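Local coordinates for protein AlyGC (Glaciecola chathamensis, PDB 5GKD) that probably cleaves alginate by beta-elimination, as a calcium-containing polysaccharide lyase of family 6 with a parallel beta-helix fold, at residues Asn603-Thr608 / Gly635-Met640; Asn313-Asn318 / Tyr408-Gln413; Trp125-Gly130 / Thr149-Leu154. All blocks are in the same frame, centred on the assembly; numbering follows the deposited sequence.

Interaction 1 (Asn603-Thr608 / Gly635-Met640)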
loop_
_atom_site.group_PDB
_atom_site.type_symbol
_atom_site.label_atom_id
_atom_site.label_comp_id
_atom_site.label_asym_id
_atom_site.label_seq_id
_atom_site.Cartn_x
_atom_site.Cartn_y
_atom_site.Cartn_z
ATOM N N ASN A 603 -3.651 13.542 0.273
ATOM C CA ASN A 603 -2.210 13.312 0.342
ATOM C C ASN A 603 -1.373 14.546 0.658
ATOM O O ASN A 603 -0.171 14.395 0.925
ATOM C CB ASN A 603 -1.694 12.731 -0.987
ATOM C CG ASN A 603 -2.267 11.360 -1.298
ATOM O OD1 ASN A 603 -2.840 11.139 -2.372
ATOM N ND2 ASN A 603 -2.096 10.417 -0.367
ATOM N N VAL A 604 -1.950 15.750 0.625
ATOM C CA VAL A 604 -1.171 16.977 0.771
ATOM C C VAL A 604 -2.050 18.127 1.262
ATOM O O VAL A 604 -3.139 18.365 0.733
ATOM C CB VAL A 604 -0.472 17.353 -0.556
ATOM C CG1 VAL A 604 -1.492 17.539 -1.689
ATOM C CG2 VAL A 604 0.381 18.612 -0.384
ATOM N N GLU A 605 -1.573 18.859 2.270
ATOM C CA GLU A 605 -2.320 20.012 2.752
ATOM C C GLU A 605 -2.060 21.250 1.891
ATOM O O GLU A 605 -3.006 21.912 1.464
ATOM C CB GLU A 605 -1.984 20.290 4.223
ATOM C CG GLU A 605 -2.893 21.335 4.877
ATOM C CD GLU A 605 -4.351 20.903 5.008
ATOM O OE1 GLU A 605 -4.665 19.706 4.846
ATOM O OE2 GLU A 605 -5.196 21.777 5.288
ATOM N N TYR A 606 -0.790 21.576 1.639
ATOM C CA TYR A 606 -0.386 22.722 0.823
ATOM C C TYR A 606 0.578 22.256 -0.256
ATOM O O TYR A 606 1.694 21.837 0.055
ATOM C CB TYR A 606 0.292 23.805 1.659
ATOM C CG TYR A 606 -0.541 24.360 2.767
ATOM C CD1 TYR A 606 -1.458 25.390 2.540
ATOM C CD2 TYR A 606 -0.406 23.868 4.047
ATOM C CE1 TYR A 606 -2.226 25.910 3.582
ATOM C CE2 TYR A 606 -1.156 24.369 5.076
ATOM C CZ TYR A 606 -2.066 25.377 4.840
ATOM O OH TYR A 606 -2.784 25.842 5.900
ATOM N N LEU A 607 0.160 22.351 -1.512
ATOM C CA LEU A 607 1.038 22.188 -2.662
ATOM C C LEU A 607 1.315 23.567 -3.249
ATOM O O LEU A 607 0.383 24.242 -3.699
ATOM C CB LEU A 607 0.376 21.305 -3.717
ATOM C CG LEU A 607 1.174 20.473 -4.707
ATOM C CD1 LEU A 607 0.462 20.428 -6.032
ATOM C CD2 LEU A 607 2.607 20.886 -4.851
ATOM N N THR A 608 2.582 23.977 -3.260
ATOM C CA THR A 608 2.968 25.284 -3.786
ATOM C C THR A 608 4.098 25.135 -4.797
ATOM O O THR A 608 5.124 24.526 -4.489
ATOM C CB THR A 608 3.396 26.236 -2.661
ATOM O OG1 THR A 608 2.284 26.502 -1.812
ATOM C CG2 THR A 608 3.879 27.562 -3.239
ATOM N N GLY A 635 -7.973 21.271 3.273
ATOM C CA GLY A 635 -7.091 21.087 2.152
ATOM C C GLY A 635 -7.605 20.046 1.191
ATOM O O GLY A 635 -8.651 19.447 1.423
ATOM N N PRO A 636 -6.889 19.828 0.090
ATOM C CA PRO A 636 -5.662 20.494 -0.353
ATOM C C PRO A 636 -5.790 21.969 -0.742
ATOM O O PRO A 636 -6.830 22.417 -1.191
ATOM C CB PRO A 636 -5.253 19.679 -1.579
ATOM C CG PRO A 636 -5.886 18.354 -1.383
ATOM C CD PRO A 636 -7.206 18.661 -0.750
ATOM N N HIS A 637 -4.711 22.717 -0.534
ATOM C CA HIS A 637 -4.531 24.042 -1.108
ATOM C C HIS A 637 -3.489 23.904 -2.209
ATOM O O HIS A 637 -2.376 23.450 -1.943
ATOM C CB HIS A 637 -4.034 25.061 -0.081
ATOM C CG HIS A 637 -4.801 25.104 1.199
ATOM N ND1 HIS A 637 -4.751 24.096 2.137
ATOM C CD2 HIS A 637 -5.586 26.077 1.732
ATOM C CE1 HIS A 637 -5.499 24.431 3.176
ATOM N NE2 HIS A 637 -6.012 25.630 2.958
ATOM N N VAL A 638 -3.845 24.276 -3.430
ATOM C CA VAL A 638 -2.947 24.182 -4.578
ATOM C C VAL A 638 -2.708 25.589 -5.111
ATOM O O VAL A 638 -3.642 26.249 -5.578
ATOM C CB VAL A 638 -3.516 23.265 -5.669
ATOM C CG1 VAL A 638 -2.573 23.190 -6.836
ATOM C CG2 VAL A 638 -3.757 21.889 -5.098
ATOM N N VAL A 639 -1.466 26.049 -5.028
ATOM C CA VAL A 639 -1.101 27.424 -5.344
ATOM C C VAL A 639 0.055 27.372 -6.326
ATOM O O VAL A 639 1.120 26.847 -5.994
ATOM C CB VAL A 639 -0.703 28.218 -4.089
ATOM C CG1 VAL A 639 -0.129 29.573 -4.480
ATOM C CG2 VAL A 639 -1.879 28.379 -3.156
ATOM N N MET A 640 -0.153 27.896 -7.536
ATOM C CA MET A 640 0.880 27.872 -8.565
ATOM C C MET A 640 0.960 29.222 -9.261
ATOM O O MET A 640 0.015 29.628 -9.940
ATOM C CB MET A 640 0.623 26.760 -9.573
ATOM C CG MET A 640 0.650 25.396 -8.952
ATOM S SD MET A 640 0.828 24.073 -10.136
ATOM C CE MET A 640 0.780 22.650 -9.016
HETATM O O HOH W 1 -0.469 25.756 -1.071
#
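One face of the His-637 imidazole carries the phenol ring of Tyr-606, offset-stacked on it with centroids 4.3 Å apart and planes 21° from parallel; at the edge of the imidazole, in its plane, sits the backbone oxygen of Glu-605. Tyr-606 CE1 lies over the centre of the imidazole, 3.4 Å from His-637 ND1. That nitrogen, His-637 ND1, donates to Glu-605 O at 2.9 Å, while His-637 N donates to the same oxygen at 2.7 Å. The two N-H groups reach Glu-605 O from opposite faces of its carbonyl plane, so one residue clamps it with backbone and side chain together. The histidine can do this because its CG swings beside its own backbone N (chi1 -50°), bringing ND1 round to the acceptor. ND1 therefore carries a hydrogen, and NE2 at the far end is hydrogen-bonded to His-259 NE2. A leucine in place of His-637 would probably leave Glu-605 O with a single donor from this strand, deprive Tyr-606 of its stacking partner and His-259 of its mate.

The Glu-605 carboxylate lies alongside the imidazole, OE2 3.4 Å from His-637 CE1, and is held by Arg-234 and Tyr-602; Tyr-606 OH goes on to Asp-258. On the other face of the sheet, Leu-607 CD1 packs against Met-640 CE at 3.7 Å and more loosely on Val-638 CG1. A water ties Thr-608 OG1 to His-637 O. From His-637 onward the backbones pair in parallel, with Leu-607 N bound to His-637 O and Val-639 N to Leu-607 O. Neighbouring strands in register, with like positions stacked coil upon coil, are characteristic of a right-handed parallel beta-helix.

Interaction 2 (Asn313-Asn318 / Tyr408-Gln413)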
loop_
_atom_site.group_PDB
_atom_site.type_symbol
_atom_site.label_atom_id
_atom_site.label_comp_id
_atom_site.label_asym_id
_atom_site.label_seq_id
_atom_site.Cartn_x
_atom_site.Cartn_y
_atom_site.Cartn_z
ATOM N N ASN A 313 -22.649 38.197 25.341
ATOM C CA ASN A 313 -21.456 38.595 26.097
ATOM C C ASN A 313 -20.185 37.884 25.640
ATOM O O ASN A 313 -19.291 37.614 26.437
ATOM C CB ASN A 313 -21.681 38.395 27.590
ATOM C CG ASN A 313 -22.673 39.394 28.139
ATOM O OD1 ASN A 313 -23.839 39.083 28.325
ATOM N ND2 ASN A 313 -22.211 40.615 28.365
ATOM N N ASN A 314 -20.072 37.613 24.352
ATOM C CA ASN A 314 -18.811 37.162 23.802
ATOM C C ASN A 314 -18.003 38.337 23.258
ATOM O O ASN A 314 -18.546 39.337 22.780
ATOM C CB ASN A 314 -19.068 36.120 22.714
ATOM C CG ASN A 314 -19.898 34.973 23.231
ATOM O OD1 ASN A 314 -19.423 34.166 24.038
ATOM N ND2 ASN A 314 -21.157 34.927 22.832
ATOM N N THR A 315 -16.691 38.212 23.344
ATOM C CA THR A 315 -15.773 39.206 22.812
ATOM C C THR A 315 -15.062 38.610 21.613
ATOM O O THR A 315 -14.523 37.506 21.694
ATOM C CB THR A 315 -14.757 39.640 23.862
ATOM O OG1 THR A 315 -15.427 40.387 24.878
ATOM C CG2 THR A 315 -13.660 40.482 23.211
ATOM N N LEU A 316 -15.068 39.327 20.499
ATOM C CA LEU A 316 -14.451 38.839 19.275
ATOM C C LEU A 316 -13.507 39.916 18.764
ATOM O O LEU A 316 -13.957 40.944 18.246
ATOM C CB LEU A 316 -15.508 38.471 18.232
ATOM C CG LEU A 316 -16.438 37.316 18.629
ATOM C CD1 LEU A 316 -17.693 37.799 19.298
ATOM C CD2 LEU A 316 -16.800 36.429 17.423
ATOM N N VAL A 317 -12.205 39.681 18.912
ATOM C CA VAL A 317 -11.175 40.627 18.499
ATOM C C VAL A 317 -10.447 40.054 17.296
ATOM O O VAL A 317 -9.889 38.950 17.370
ATOM C CB VAL A 317 -10.183 40.913 19.633
ATOM C CG1 VAL A 317 -9.160 41.933 19.185
ATOM C CG2 VAL A 317 -10.893 41.380 20.852
ATOM N N ASN A 318 -10.416 40.822 16.204
ATOM C CA ASN A 318 -9.762 40.416 14.956
ATOM C C ASN A 318 -10.143 38.986 14.571
ATOM O O ASN A 318 -9.297 38.159 14.228
ATOM C CB ASN A 318 -8.246 40.581 15.051
ATOM C CG ASN A 318 -7.835 42.039 15.227
ATOM O OD1 ASN A 318 -8.590 42.941 14.895
ATOM N ND2 ASN A 318 -6.643 42.270 15.754
ATOM N N TYR A 408 -20.405 45.165 27.386
ATOM C CA TYR A 408 -20.445 44.403 26.158
ATOM C C TYR A 408 -19.299 43.412 26.169
ATOM O O TYR A 408 -18.178 43.734 26.582
ATOM C CB TYR A 408 -20.335 45.302 24.929
ATOM C CG TYR A 408 -21.392 46.389 24.859
ATOM C CD1 TYR A 408 -21.180 47.629 25.443
ATOM C CD2 TYR A 408 -22.592 46.174 24.197
ATOM C CE1 TYR A 408 -22.138 48.634 25.367
ATOM C CE2 TYR A 408 -23.553 47.162 24.118
ATOM C CZ TYR A 408 -23.321 48.393 24.708
ATOM O OH TYR A 408 -24.281 49.373 24.641
ATOM N N GLY A 409 -19.581 42.222 25.679
ATOM C CA GLY A 409 -18.554 41.219 25.607
ATOM C C GLY A 409 -18.322 40.565 26.958
ATOM O O GLY A 409 -19.190 40.519 27.824
ATOM N N VAL A 410 -17.101 40.113 27.130
ATOM C CA VAL A 410 -16.699 39.158 28.149
ATOM C C VAL A 410 -16.494 39.862 29.495
ATOM O O VAL A 410 -16.064 41.016 29.565
ATOM C CB VAL A 410 -15.422 38.462 27.617
ATOM C CG1 VAL A 410 -14.213 38.722 28.462
ATOM C CG2 VAL A 410 -15.653 36.998 27.271
ATOM N N SER A 411 -16.817 39.158 30.576
ATOM C CA SER A 411 -16.560 39.630 31.930
ATOM C C SER A 411 -15.072 39.852 32.190
ATOM O O SER A 411 -14.202 39.147 31.665
ATOM C CB SER A 411 -17.105 38.621 32.939
ATOM O OG SER A 411 -16.706 38.967 34.245
ATOM N N THR A 412 -14.784 40.841 33.043
ATOM C CA THR A 412 -13.413 41.105 33.473
ATOM C C THR A 412 -12.879 40.074 34.464
ATOM O O THR A 412 -11.666 40.052 34.703
ATOM C CB THR A 412 -13.300 42.488 34.131
ATOM O OG1 THR A 412 -14.224 42.571 35.226
ATOM C CG2 THR A 412 -13.564 43.608 33.139
ATOM N N GLN A 413 -13.734 39.247 35.071
ATOM C CA GLN A 413 -13.223 38.281 36.046
ATOM C C GLN A 413 -12.746 36.961 35.441
ATOM O O GLN A 413 -12.297 36.093 36.191
ATOM C CB GLN A 413 -14.298 37.973 37.101
ATOM C CG GLN A 413 -14.540 39.113 38.057
ATOM C CD GLN A 413 -15.781 39.894 37.725
ATOM O OE1 GLN A 413 -15.755 40.797 36.926
ATOM N NE2 GLN A 413 -16.874 39.565 38.356
#
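Gly-409 is the oddity here: it lies with its CA against Thr-315 OG1, 3.3 Å away, in a backbone conformation (phi 79°, psi -152°) that would jam a CB against the preceding carbonyl oxygen. A CB would also run into that same threonine hydroxyl, so both the local chain shape and the neighbour across the contact call for the bare residue. The close approach brings Gly-409 CA to within 3.4 Å of Asn-314 O, a CA-H...O contact.

Two hydrogen bonds, both using a side chain of the 313-318 segment, then hold the peptide between Gly-409 and Val-410 at its two polar ends. Thr-315 OG1 takes the N-H of Val-410, with 2.8 Å between Thr-315 OG1 and Val-410 N. The hydroxyl is turned there with OG1 beside its own backbone N (chi1 -69°), and Thr-315 OG1 also packs 3.3 Å from Val-410 CB. On the carbonyl side, Asn-313 ND2 donates to Gly-409 O at 3.1 Å; the acceptor lies in the plane of the asparagine amide and the donor in the carbonyl plane, although the two flat groups are turned steeply against each other, and the bond is fairly straight. Asn-313 CB rests against Gly-409 O at 3.3 Å. Val-410 CG2 lies 3.8 Å from Asn-313 O, a loose van der Waals contact.

The loop carrying Gly-409 and Val-410 follows strand 398-400 and packs on the outside of a coil of the right-handed parallel beta-helix, at strand 310-317. That strand is paired in parallel with 271-278 and 339-347; Val-410 also touches Asn-274 and Tyr-276 of strand 271-278 and Tyr-399 of strand 398-400, while Asn-313 packs on Asn-343 of strand 339-347.

Interaction 3 (Trp125-Gly130 / Thr149-Leu154). With PO4 (phosphate ion), chain G.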
loop_
_atom_site.group_PDB
_atom_site.type_symbol
_atom_site.label_atom_id
_atom_site.label_comp_id
_atom_site.label_asym_id
_atom_site.label_seq_id
_atom_site.Cartn_x
_atom_site.Cartn_y
_atom_site.Cartn_z
ATOM N N TRP A 125 -7.544 7.101 22.225
ATOM C CA TRP A 125 -6.612 6.982 23.335
ATOM C C TRP A 125 -7.317 6.879 24.677
ATOM O O TRP A 125 -6.851 6.140 25.551
ATOM C CB TRP A 125 -5.626 8.147 23.330
ATOM C CG TRP A 125 -4.515 7.944 22.343
ATOM C CD1 TRP A 125 -4.379 6.902 21.450
ATOM C CD2 TRP A 125 -3.366 8.773 22.163
ATOM N NE1 TRP A 125 -3.235 7.065 20.709
ATOM C CE2 TRP A 125 -2.589 8.195 21.139
ATOM C CE3 TRP A 125 -2.924 9.958 22.756
ATOM C CZ2 TRP A 125 -1.400 8.760 20.712
ATOM C CZ3 TRP A 125 -1.752 10.516 22.316
ATOM C CH2 TRP A 125 -1.005 9.924 21.314
ATOM N N VAL A 126 -8.427 7.599 24.868
ATOM C CA VAL A 126 -9.204 7.536 26.099
ATOM C C VAL A 126 -10.679 7.392 25.751
ATOM O O VAL A 126 -11.216 8.198 24.989
ATOM C CB VAL A 126 -8.978 8.789 26.971
ATOM C CG1 VAL A 126 -9.692 8.655 28.293
ATOM C CG2 VAL A 126 -7.477 9.053 27.172
ATOM N N MET A 127 -11.343 6.390 26.336
ATOM C CA MET A 127 -12.778 6.181 26.179
ATOM C C MET A 127 -13.413 6.068 27.549
ATOM O O MET A 127 -13.038 5.189 28.331
ATOM C CB MET A 127 -13.090 4.922 25.365
ATOM C CG MET A 127 -12.583 4.992 23.951
ATOM S SD MET A 127 -13.452 6.150 22.892
ATOM C CE MET A 127 -14.898 5.266 22.550
ATOM N N VAL A 128 -14.394 6.934 27.829
ATOM C CA VAL A 128 -15.060 6.970 29.129
ATOM C C VAL A 128 -16.412 6.281 29.013
ATOM O O VAL A 128 -17.189 6.576 28.096
ATOM C CB VAL A 128 -15.224 8.414 29.636
ATOM C CG1 VAL A 128 -15.512 8.413 31.140
ATOM C CG2 VAL A 128 -13.979 9.212 29.368
ATOM N N TYR A 129 -16.698 5.368 29.934
ATOM C CA TYR A 129 -18.015 4.745 30.065
ATOM C C TYR A 129 -18.507 4.934 31.497
ATOM O O TYR A 129 -17.820 5.515 32.334
ATOM C CB TYR A 129 -17.985 3.252 29.715
ATOM C CG TYR A 129 -17.428 2.922 28.342
ATOM C CD1 TYR A 129 -16.061 2.937 28.095
ATOM C CD2 TYR A 129 -18.274 2.603 27.300
ATOM C CE1 TYR A 129 -15.565 2.639 26.841
ATOM C CE2 TYR A 129 -17.786 2.307 26.054
ATOM C CZ TYR A 129 -16.440 2.325 25.825
ATOM O OH TYR A 129 -15.970 2.025 24.571
ATOM N N GLY A 130 -19.701 4.418 31.792
ATOM C CA GLY A 130 -20.156 4.457 33.165
ATOM C C GLY A 130 -20.579 5.857 33.587
ATOM O O GLY A 130 -21.003 6.679 32.769
ATOM N N THR A 149 -8.990 11.525 19.943
ATOM C CA THR A 149 -8.056 11.279 21.036
ATOM C C THR A 149 -8.804 10.799 22.275
ATOM O O THR A 149 -8.427 9.803 22.899
ATOM C CB THR A 149 -7.235 12.537 21.335
ATOM O OG1 THR A 149 -6.588 12.972 20.133
ATOM C CG2 THR A 149 -6.159 12.270 22.402
ATOM N N MET A 150 -9.900 11.459 22.608
ATOM C CA MET A 150 -10.668 11.127 23.798
ATOM C C MET A 150 -12.149 11.266 23.511
ATOM O O MET A 150 -12.574 12.252 22.909
ATOM C CB MET A 150 -10.312 12.028 24.967
ATOM C CG MET A 150 -11.163 11.765 26.189
ATOM S SD MET A 150 -10.573 12.690 27.598
ATOM C CE MET A 150 -11.558 11.952 28.898
ATOM N N ALA A 151 -12.931 10.290 23.965
ATOM C CA ALA A 151 -14.367 10.325 23.771
ATOM C C ALA A 151 -15.084 9.852 25.033
ATOM O O ALA A 151 -14.537 9.098 25.837
ATOM C CB ALA A 151 -14.777 9.474 22.563
ATOM N N VAL A 152 -16.309 10.330 25.204
ATOM C CA VAL A 152 -17.262 9.823 26.189
ATOM C C VAL A 152 -18.298 9.021 25.419
ATOM O O VAL A 152 -18.946 9.562 24.519
ATOM C CB VAL A 152 -17.943 10.969 26.956
ATOM C CG1 VAL A 152 -19.138 10.451 27.728
ATOM C CG2 VAL A 152 -16.966 11.671 27.866
ATOM N N ARG A 153 -18.438 7.744 25.741
ATOM C CA ARG A 153 -19.402 6.878 25.079
ATOM C C ARG A 153 -20.727 6.891 25.821
ATOM O O ARG A 153 -20.770 6.978 27.043
ATOM C CB ARG A 153 -18.922 5.425 25.013
ATOM C CG ARG A 153 -17.830 5.142 24.045
ATOM C CD ARG A 153 -18.314 5.194 22.611
ATOM N NE ARG A 153 -18.593 3.896 22.004
ATOM C CZ ARG A 153 -19.459 3.751 21.005
ATOM N NH1 ARG A 153 -20.134 4.807 20.566
ATOM N NH2 ARG A 153 -19.682 2.569 20.455
ATOM N N LEU A 154 -21.806 6.698 25.072
ATOM C CA LEU A 154 -23.152 6.781 25.623
ATOM C C LEU A 154 -23.993 5.585 25.204
ATOM O O LEU A 154 -25.214 5.689 25.075
ATOM C CB LEU A 154 -23.818 8.073 25.175
ATOM C CG LEU A 154 -23.055 9.311 25.627
ATOM C CD1 LEU A 154 -23.652 10.518 24.941
ATOM C CD2 LEU A 154 -23.125 9.431 27.131
HETATM P P PO4 G . -17.446 0.220 21.531
HETATM O O1 PO4 G . -17.891 1.076 22.695
HETATM O O2 PO4 G . -17.305 -1.237 21.923
HETATM O O3 PO4 G . -16.126 0.763 21.038
HETATM O O4 PO4 G . -18.471 0.291 20.423
#
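Tyr-129 and Arg-153 lie side by side and point the same way, with ring and guanidinium planes 73° apart. The aliphatic part of the arginine does the touching: Tyr-129 CE2 is 3.5 Å from Arg-153 CG. Beyond it, both polar ends converge on a phosphate ion, probably from the crystallisation liquor. Tyr-129 OH donates to phosphate O1 at 2.8 Å and Arg-153 NE to the same oxygen at 3.0 Å, while Arg-153 NH2 donates to O4; Arg-94 also binds the ion. The bends at chi2 (-72°) and chi3 of Arg-153 turn its guanidinium edge to the anion.

Met-127, folded back at chi2 and chi3, crosses this arginine with CE close against CG and sets SD 3.6 Å from Ala-151 CB. On the opposite face of the sheet, Met-150, extended beyond CG, lies across Val-126 and Val-128, its CE 3.7 Å from Val-128 CG2.

Thr-149 O accepts from both Trp-125 N and Val-126 N where the chain turns its corner. From there strands 126-128 and 150-152 run parallel as stacked rungs of a right-handed parallel beta-helix, between 89-92 and 185-188, with Val-126 and Met-150 packed inward on Phe-135 of strand 134-141.

In the fold
Interactions 2 and 3 both belong to the N-terminal, chondroitinase B-like beta-helix, with centres about 32 Å apart; interaction 1 belongs to the second set of stacked coils. Centre to centre, interaction 1 is about 35 Å from interaction 2 and about 34 Å from interaction 3, and none of the three touches another. The calcium ion, bound by Asn-180, Glu-183, Glu-212 and Glu-214, is about 12 Å from the side chain of Ala-151 and about 14 Å from that of Glu-605. Interactions 1 and 3 thus approach the metal site from different coil stacks, and in interaction 1 Glu-605, Tyr-606 and His-637 reach Arg-234, Asp-258 and His-259 of the N-terminal part.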